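Putative glucoamylase (Bacteroides fragilis NCTC 9343, PDB 3EU8) is a putative glucoamylase that probably hydrolyses glycosidic bonds of starch-like glucans. Local coordinates at residues V96-L99 and E100-D103; R162-K165 and L166-E169; R90-E93 and K94-G97. All coordinates share one frame; numbering follows the deposited sequence.

Contact 1. Residues V96-L99 and E100-D103; sequences VGFL and EKAD. With EDO (1,2-ethanediol), chain K; EDO (1,2-ethanediol), chain B.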
loop_
_atom_site.group_PDB
_atom_site.type_symbol
_atom_site.label_atom_id
_atom_site.label_comp_id
_atom_site.label_asym_id
_atom_site.label_seq_id
_atom_site.Cartn_x
_atom_site.Cartn_y
_atom_site.Cartn_z
ATOM N N VAL A 96 -8.809 -2.016 -16.507
ATOM C CA VAL A 96 -7.930 -2.733 -17.425
ATOM C C VAL A 96 -7.871 -2.071 -18.811
ATOM O O VAL A 96 -6.814 -1.936 -19.357
ATOM C CB VAL A 96 -8.267 -4.263 -17.533
ATOM C CG1 VAL A 96 -7.375 -4.951 -18.597
ATOM C CG2 VAL A 96 -8.095 -4.949 -16.185
ATOM N N GLY A 97 -9.004 -1.645 -19.348
ATOM C CA GLY A 97 -9.044 -0.858 -20.578
ATOM C C GLY A 97 -8.137 0.363 -20.571
ATOM O O GLY A 97 -7.388 0.587 -21.508
ATOM N N PHE A 98 -8.172 1.133 -19.481
ATOM C CA PHE A 98 -7.263 2.259 -19.335
ATOM C C PHE A 98 -5.818 1.819 -19.315
ATOM O O PHE A 98 -4.959 2.448 -19.942
ATOM C CB PHE A 98 -7.573 3.019 -18.045
ATOM C CG PHE A 98 -6.649 4.186 -17.768
ATOM C CD1 PHE A 98 -6.884 5.423 -18.358
ATOM C CD2 PHE A 98 -5.551 4.042 -16.920
ATOM C CE1 PHE A 98 -6.054 6.478 -18.115
ATOM C CE2 PHE A 98 -4.697 5.105 -16.675
ATOM C CZ PHE A 98 -4.953 6.343 -17.269
ATOM N N LEU A 99 -5.518 0.763 -18.568
ATOM C CA LEU A 99 -4.128 0.306 -18.453
ATOM C C LEU A 99 -3.565 -0.148 -19.806
ATOM O O LEU A 99 -2.360 0.016 -20.089
ATOM C CB LEU A 99 -4.009 -0.808 -17.415
ATOM C CG LEU A 99 -4.215 -0.410 -15.940
ATOM C CD1 LEU A 99 -4.053 -1.627 -15.024
ATOM C CD2 LEU A 99 -3.264 0.729 -15.531
ATOM N N GLU A 100 -4.445 -0.689 -20.651
ATOM C CA GLU A 100 -4.070 -1.195 -21.986
ATOM C C GLU A 100 -3.775 -0.081 -22.992
ATOM O O GLU A 100 -3.133 -0.338 -24.009
ATOM C CB GLU A 100 -5.183 -2.071 -22.543
ATOM C CG GLU A 100 -5.288 -3.449 -21.878
ATOM C CD GLU A 100 -6.500 -4.283 -22.322
ATOM O OE1 GLU A 100 -7.497 -3.718 -22.829
ATOM O OE2 GLU A 100 -6.455 -5.522 -22.149
ATOM N N LYS A 101 -4.235 1.139 -22.707
ATOM C CA LYS A 101 -4.045 2.306 -23.593
ATOM C C LYS A 101 -3.169 3.420 -22.988
ATOM O O LYS A 101 -2.563 4.154 -23.733
ATOM C CB LYS A 101 -5.433 2.862 -24.042
ATOM C CG LYS A 101 -6.292 3.444 -22.946
ATOM C CD LYS A 101 -7.629 4.026 -23.460
ATOM C CE LYS A 101 -8.431 4.634 -22.306
ATOM N NZ LYS A 101 -9.707 5.360 -22.720
ATOM N N ALA A 102 -3.068 3.520 -21.654
ATOM C CA ALA A 102 -2.290 4.597 -20.986
ATOM C C ALA A 102 -0.768 4.395 -21.199
ATOM O O ALA A 102 -0.347 3.319 -21.577
ATOM C CB ALA A 102 -2.630 4.678 -19.481
ATOM N N ASP A 103 0.011 5.457 -20.992
ATOM C CA ASP A 103 1.465 5.449 -21.147
ATOM C C ASP A 103 2.104 4.348 -20.330
ATOM O O ASP A 103 1.848 4.242 -19.132
ATOM C CB ASP A 103 2.061 6.800 -20.668
ATOM C CG ASP A 103 1.859 7.955 -21.674
ATOM O OD1 ASP A 103 1.145 7.774 -22.677
ATOM O OD2 ASP A 103 2.414 9.059 -21.439
HETATM C C1 EDO K . -11.199 3.740 -19.358
HETATM O O1 EDO K . -10.646 4.937 -19.946
HETATM C C2 EDO K . -11.267 2.558 -20.338
HETATM O O2 EDO K . -12.162 2.847 -21.435
HETATM C C1 EDO B . -3.730 7.899 -24.797
HETATM O O1 EDO B . -4.813 6.952 -24.697
HETATM C C2 EDO B . -2.563 7.498 -23.885
HETATM O O2 EDO B . -1.412 6.933 -24.557
HETATM O O HOH W 1 -0.587 0.739 -22.315
#
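V96 meets E100 one turn further along the helix, through both backbone and side chain. The amide N of E100 bonds to V96 O at 3.0 Å, and the extended E100 side chain crosses V96 obliquely, CG passing close to V96 O, and brings OE2 to 3.7 Å from V96 CG1. E100 OE1 has its stronger partner in R162 of helix 154-169, with which it forms a salt bridge.

At G97 the ladder slackens: its carbonyl receives only weak bonds, from the N of E100 and of K101, and K101 CG lies 3.4 Å from the same oxygen.

F98 carries most of what follows. Its carbonyl O takes two donors, A102 N at 2.8 Å, lying nearly in line with the C=O bond, and K101 N from above the carbonyl plane. With CG anti to its own N (chi1 178°), the ring lies where A102 CB can sit over one face, displaced toward the rim near CE2 and 3.8 Å from the centroid, in a CH-pi contact; W113 meets the ring edge-to-face. With chi1 at 65° the straight K101 chain runs past G97 O and F98, and NZ bonds to O1 of an ethanediol, chain K.

L99 O is joined to A102 O by a water that donates to both, at 2.9 and 2.7 Å respectively.

Loosening bonds, a shared carbonyl and a bridging water are characteristic of a frayed helix C-terminus, here where helix 85-101 gives way to the loop leading toward strand 112-114.

Contact 2. Residues R162-K165 and L166-E169; sequences RIDK and LWRE. With EDO (1,2-ethanediol), chain S.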
loop_
_atom_site.group_PDB
_atom_site.type_symbol
_atom_site.label_atom_id
_atom_site.label_comp_id
_atom_site.label_asym_id
_atom_site.label_seq_id
_atom_site.Cartn_x
_atom_site.Cartn_y
_atom_site.Cartn_z
ATOM N N ARG A 162 -6.735 -10.693 -19.884
ATOM C CA ARG A 162 -6.182 -9.406 -20.237
ATOM C C ARG A 162 -5.177 -8.927 -19.177
ATOM O O ARG A 162 -4.109 -8.393 -19.520
ATOM C CB ARG A 162 -7.296 -8.426 -20.420
ATOM C CG ARG A 162 -8.091 -8.649 -21.697
ATOM C CD ARG A 162 -9.372 -7.884 -21.634
ATOM N NE ARG A 162 -9.204 -6.429 -21.634
ATOM C CZ ARG A 162 -10.220 -5.572 -21.511
ATOM N NH1 ARG A 162 -11.450 -6.016 -21.373
ATOM N NH2 ARG A 162 -10.022 -4.262 -21.555
ATOM N N ILE A 163 -5.522 -9.147 -17.904
ATOM C CA ILE A 163 -4.578 -8.925 -16.795
ATOM C C ILE A 163 -3.310 -9.771 -16.911
ATOM O O ILE A 163 -2.217 -9.286 -16.657
ATOM C CB ILE A 163 -5.228 -9.167 -15.374
ATOM C CG1 ILE A 163 -6.345 -8.152 -15.148
ATOM C CG2 ILE A 163 -4.204 -9.006 -14.280
ATOM C CD1 ILE A 163 -7.206 -8.434 -13.963
ATOM N N ASP A 164 -3.447 -11.035 -17.266
ATOM C CA ASP A 164 -2.262 -11.881 -17.414
ATOM C C ASP A 164 -1.322 -11.358 -18.525
ATOM O O ASP A 164 -0.098 -11.391 -18.375
ATOM C CB ASP A 164 -2.647 -13.340 -17.640
ATOM C CG ASP A 164 -1.438 -14.305 -17.582
ATOM O OD1 ASP A 164 -0.873 -14.502 -16.480
ATOM O OD2 ASP A 164 -1.067 -14.846 -18.664
ATOM N N LYS A 165 -1.898 -10.849 -19.608
ATOM C CA LYS A 165 -1.101 -10.221 -20.679
ATOM C C LYS A 165 -0.373 -8.959 -20.179
ATOM O O LYS A 165 0.793 -8.797 -20.460
ATOM C CB LYS A 165 -1.976 -9.862 -21.902
ATOM C CG LYS A 165 -1.174 -9.527 -23.162
ATOM C CD LYS A 165 -2.098 -9.396 -24.350
ATOM C CE LYS A 165 -1.411 -8.740 -25.561
ATOM N NZ LYS A 165 -1.400 -7.233 -25.466
ATOM N N LEU A 166 -1.058 -8.071 -19.447
ATOM C CA LEU A 166 -0.371 -6.906 -18.806
ATOM C C LEU A 166 0.772 -7.335 -17.911
ATOM O O LEU A 166 1.869 -6.796 -17.999
ATOM C CB LEU A 166 -1.334 -6.017 -18.008
ATOM C CG LEU A 166 -2.424 -5.279 -18.807
ATOM C CD1 LEU A 166 -3.496 -4.698 -17.831
ATOM C CD2 LEU A 166 -1.849 -4.250 -19.811
ATOM N N TRP A 167 0.512 -8.316 -17.056
ATOM C CA TRP A 167 1.540 -8.936 -16.222
ATOM C C TRP A 167 2.733 -9.453 -17.027
ATOM O O TRP A 167 3.892 -9.206 -16.696
ATOM C CB TRP A 167 0.886 -10.069 -15.458
ATOM C CG TRP A 167 1.777 -11.103 -14.775
ATOM C CD1 TRP A 167 1.698 -12.473 -14.938
ATOM C CD2 TRP A 167 2.784 -10.887 -13.770
ATOM N NE1 TRP A 167 2.591 -13.096 -14.120
ATOM C CE2 TRP A 167 3.294 -12.156 -13.412
ATOM C CE3 TRP A 167 3.320 -9.748 -13.154
ATOM C CZ2 TRP A 167 4.314 -12.320 -12.454
ATOM C CZ3 TRP A 167 4.290 -9.905 -12.188
ATOM C CH2 TRP A 167 4.811 -11.188 -11.871
ATOM N N ARG A 168 2.456 -10.184 -18.092
ATOM C CA ARG A 168 3.534 -10.702 -18.935
ATOM C C ARG A 168 4.404 -9.644 -19.592
ATOM O O ARG A 168 5.576 -9.883 -19.842
ATOM C CB ARG A 168 2.976 -11.606 -20.015
ATOM C CG ARG A 168 2.433 -12.921 -19.493
ATOM C CD ARG A 168 2.144 -13.871 -20.619
ATOM N NE ARG A 168 0.905 -13.582 -21.305
ATOM C CZ ARG A 168 0.731 -13.270 -22.592
ATOM N NH1 ARG A 168 1.730 -13.116 -23.457
ATOM N NH2 ARG A 168 -0.518 -13.091 -23.016
ATOM N N GLU A 169 3.808 -8.498 -19.901
ATOM C CA GLU A 169 4.486 -7.393 -20.579
ATOM C C GLU A 169 5.428 -6.593 -19.727
ATOM O O GLU A 169 6.218 -5.850 -20.273
ATOM C CB GLU A 169 3.432 -6.456 -21.241
ATOM C CG GLU A 169 2.787 -7.132 -22.424
ATOM C CD GLU A 169 1.517 -6.504 -22.940
ATOM O OE1 GLU A 169 0.817 -5.782 -22.214
ATOM O OE2 GLU A 169 1.186 -6.789 -24.100
HETATM C C1 EDO S . -0.016 -12.271 -27.195
HETATM O O1 EDO S . -0.910 -12.833 -26.228
HETATM C C2 EDO S . 1.234 -11.768 -26.485
HETATM O O2 EDO S . 1.944 -10.776 -27.235
HETATM O O HOH W 2 -2.521 -14.328 -21.109
HETATM O O HOH W 3 -2.292 -5.840 -23.374
#
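D164 and R168 face each other one turn apart on the surface of helix 154-169, their carboxylate and guanidinium planes 42° apart. The salt bridge is a long one, OD2 to NE at 3.5 Å, and it comes in at the edge of the guanidinium rather than over its face. A water bridges the pair, donating to D164 OD2 at 2.9 Å and accepting from R168 NH2. The bend of R168 at chi3 (-78°) brings its NH2 to 3.6 Å from K165 CG, and the same nitrogen gives a nearly straight bond to O1 of an ethanediol, chain S.

K165 and E169 make the second i to i+4 pair. Here the bond is shorter, NZ to OE2 at 3.0 Å, on the syn side of the carboxylate but 23° out of its plane. K165 runs extended as far as CE and then bends at chi4, which swings NZ across to E169. A second water accepts a hydrogen bond from K165 NZ at 2.7 Å and donates weakly to E169 OE1, an oxygen that also has a salt bridge with R104. E169 is thus shared between two positive charges, which would probably keep it ionised.

On its other branch D164 presents OD1 to the edge of the W167 indole, 3.6 Å from CD1, with the two planes well tilted. Beneath these side chains four regular bonds bind the backbone, W167 N to I163 O being the straightest.

I163, L166 and W167 are the buried residues of these turns: I163 and W167 pack on helix 132-149, L166 with R162 and I163 on helix 85-101, and W167 also reaches helix 206-214, its NE1 bonded to D416.

Contact 3. Residues R90-E93 and K94-G97; sequences RRME and KIVG. With EDO (1,2-ethanediol), chain C.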
loop_
_atom_site.group_PDB
_atom_site.type_symbol
_atom_site.label_atom_id
_atom_site.label_comp_id
_atom_site.label_asym_id
_atom_site.label_seq_id
_atom_site.Cartn_x
_atom_site.Cartn_y
_atom_site.Cartn_z
ATOM N N ARG A 90 -17.674 -4.792 -14.596
ATOM C CA ARG A 90 -17.664 -3.621 -15.478
ATOM C C ARG A 90 -16.627 -2.610 -15.052
ATOM O O ARG A 90 -16.011 -1.991 -15.902
ATOM C CB ARG A 90 -19.027 -2.946 -15.518
ATOM C CG ARG A 90 -20.092 -3.735 -16.275
ATOM C CD ARG A 90 -21.423 -2.950 -16.429
ATOM N NE ARG A 90 -21.247 -1.785 -17.314
ATOM C CZ ARG A 90 -21.148 -0.508 -16.921
ATOM N NH1 ARG A 90 -21.249 -0.156 -15.637
ATOM N NH2 ARG A 90 -20.964 0.438 -17.835
ATOM N N ARG A 91 -16.434 -2.442 -13.745
ATOM C CA ARG A 91 -15.355 -1.576 -13.236
ATOM C C ARG A 91 -13.957 -2.099 -13.568
ATOM O O ARG A 91 -13.069 -1.342 -13.974
ATOM C CB ARG A 91 -15.484 -1.347 -11.722
ATOM C CG ARG A 91 -14.307 -0.546 -11.148
ATOM C CD ARG A 91 -14.205 0.854 -11.822
ATOM N NE ARG A 91 -15.299 1.659 -11.324
ATOM C CZ ARG A 91 -15.255 2.352 -10.187
ATOM N NH1 ARG A 91 -14.145 2.431 -9.433
ATOM N NH2 ARG A 91 -16.335 2.973 -9.810
HETATM N N MSE A 92 -13.748 -3.387 -13.350
HETATM C CA MSE A 92 -12.468 -4.013 -13.644
HETATM C C MSE A 92 -12.120 -3.891 -15.116
HETATM O O MSE A 92 -10.973 -3.597 -15.442
HETATM C CB MSE A 92 -12.453 -5.505 -13.211
HETATM C CG MSE A 92 -12.560 -5.728 -11.720
HETATM SE SE MSE A 92 -11.241 -4.736 -10.653
HETATM C CE MSE A 92 -11.477 -5.662 -8.977
ATOM N N GLU A 93 -13.118 -4.096 -15.980
ATOM C CA GLU A 93 -12.994 -3.909 -17.442
ATOM C C GLU A 93 -12.583 -2.484 -17.808
ATOM O O GLU A 93 -11.710 -2.287 -18.653
ATOM C CB GLU A 93 -14.314 -4.284 -18.183
ATOM C CG GLU A 93 -14.615 -5.783 -18.164
ATOM C CD GLU A 93 -16.015 -6.159 -18.637
ATOM O OE1 GLU A 93 -16.915 -5.301 -18.702
ATOM O OE2 GLU A 93 -16.209 -7.346 -18.946
ATOM N N LYS A 94 -13.188 -1.501 -17.157
ATOM C CA LYS A 94 -12.805 -0.083 -17.344
ATOM C C LYS A 94 -11.373 0.193 -16.970
ATOM O O LYS A 94 -10.682 0.853 -17.709
ATOM C CB LYS A 94 -13.663 0.847 -16.496
ATOM C CG LYS A 94 -13.528 2.330 -16.856
ATOM C CD LYS A 94 -14.547 3.132 -16.072
ATOM C CE LYS A 94 -14.781 4.492 -16.606
ATOM N NZ LYS A 94 -15.472 5.282 -15.537
ATOM N N ILE A 95 -10.963 -0.271 -15.784
ATOM C CA ILE A 95 -9.606 -0.085 -15.255
ATOM C C ILE A 95 -8.571 -0.759 -16.162
ATOM O O ILE A 95 -7.603 -0.136 -16.586
ATOM C CB ILE A 95 -9.491 -0.633 -13.826
ATOM C CG1 ILE A 95 -10.200 0.274 -12.831
ATOM C CG2 ILE A 95 -8.027 -0.775 -13.377
ATOM C CD1 ILE A 95 -10.629 -0.428 -11.520
ATOM N N VAL A 96 -8.809 -2.016 -16.507
ATOM C CA VAL A 96 -7.930 -2.733 -17.425
ATOM C C VAL A 96 -7.871 -2.071 -18.811
ATOM O O VAL A 96 -6.814 -1.936 -19.357
ATOM C CB VAL A 96 -8.267 -4.263 -17.533
ATOM C CG1 VAL A 96 -7.375 -4.951 -18.597
ATOM C CG2 VAL A 96 -8.095 -4.949 -16.185
ATOM N N GLY A 97 -9.004 -1.645 -19.348
ATOM C CA GLY A 97 -9.044 -0.858 -20.578
ATOM C C GLY A 97 -8.137 0.363 -20.571
ATOM O O GLY A 97 -7.388 0.587 -21.508
HETATM C C1 EDO C . -10.492 2.452 -8.510
HETATM O O1 EDO C . -11.476 2.109 -9.499
HETATM C C2 EDO C . -9.322 1.495 -8.710
HETATM O O2 EDO C . -8.318 1.680 -7.714
#
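R91 and I95 supply the main side-chain contact, the arginine's aliphatic part crossing I95 CD1 with CG 3.7 Å away. R91 is bent at both chi2 (60°) and chi3 (72°), which folds its chain beside the isoleucine. A looser apolar touch joins the selenium of M92, a selenomethionine, to the same CD1 at 4.4 Å.

Of the polar contacts, R91 NH1 donates to O1 of an ethanediol, chain C, at 2.7 Å, and that oxygen also rests 3.4 Å from I95 CD1. The guanidinium is held further by the carbonyls of F33 and W34, and makes a cation-pi contact with W34. K94, its extended chain leaving on the same side as R91, bonds through NZ to the carbonyl of P39.

The backbone is regular helix: K94, I95, V96 and G97 each donate to the carbonyl four residues back, the V96 N to M92 O bond being 2.9 Å long and nearly straight. V96 also lays its side chain against that carbonyl, CG2 lying 3.3 Å from M92 O.

This turn of helix 85-101 is wedged between several others: M92 packs on helices 64-79, 132-149 and 154-169, R91 and I95 lean on helix 64-79, and V96 meets helix 154-169.

From the N terminus, contact 3 comes first, on the middle of helix 85-101, and contact 1 begins on the stretch where contact 3 ends, the two overlapping at V96 and G97. Contact 2 follows in series, on the last turns of helix 154-169. Each is a local i to i+4 contact, so none closes a long loop, and none nests within another. The two helices meet side by side: besides the salt bridge of R162 with E100, R162 NE packs on V96 CG1 and V96 CG2 on I163 CG1, each pair 3.8 Å apart. Helix 132-149 touches residues of all three contacts: L99, I163 and M92.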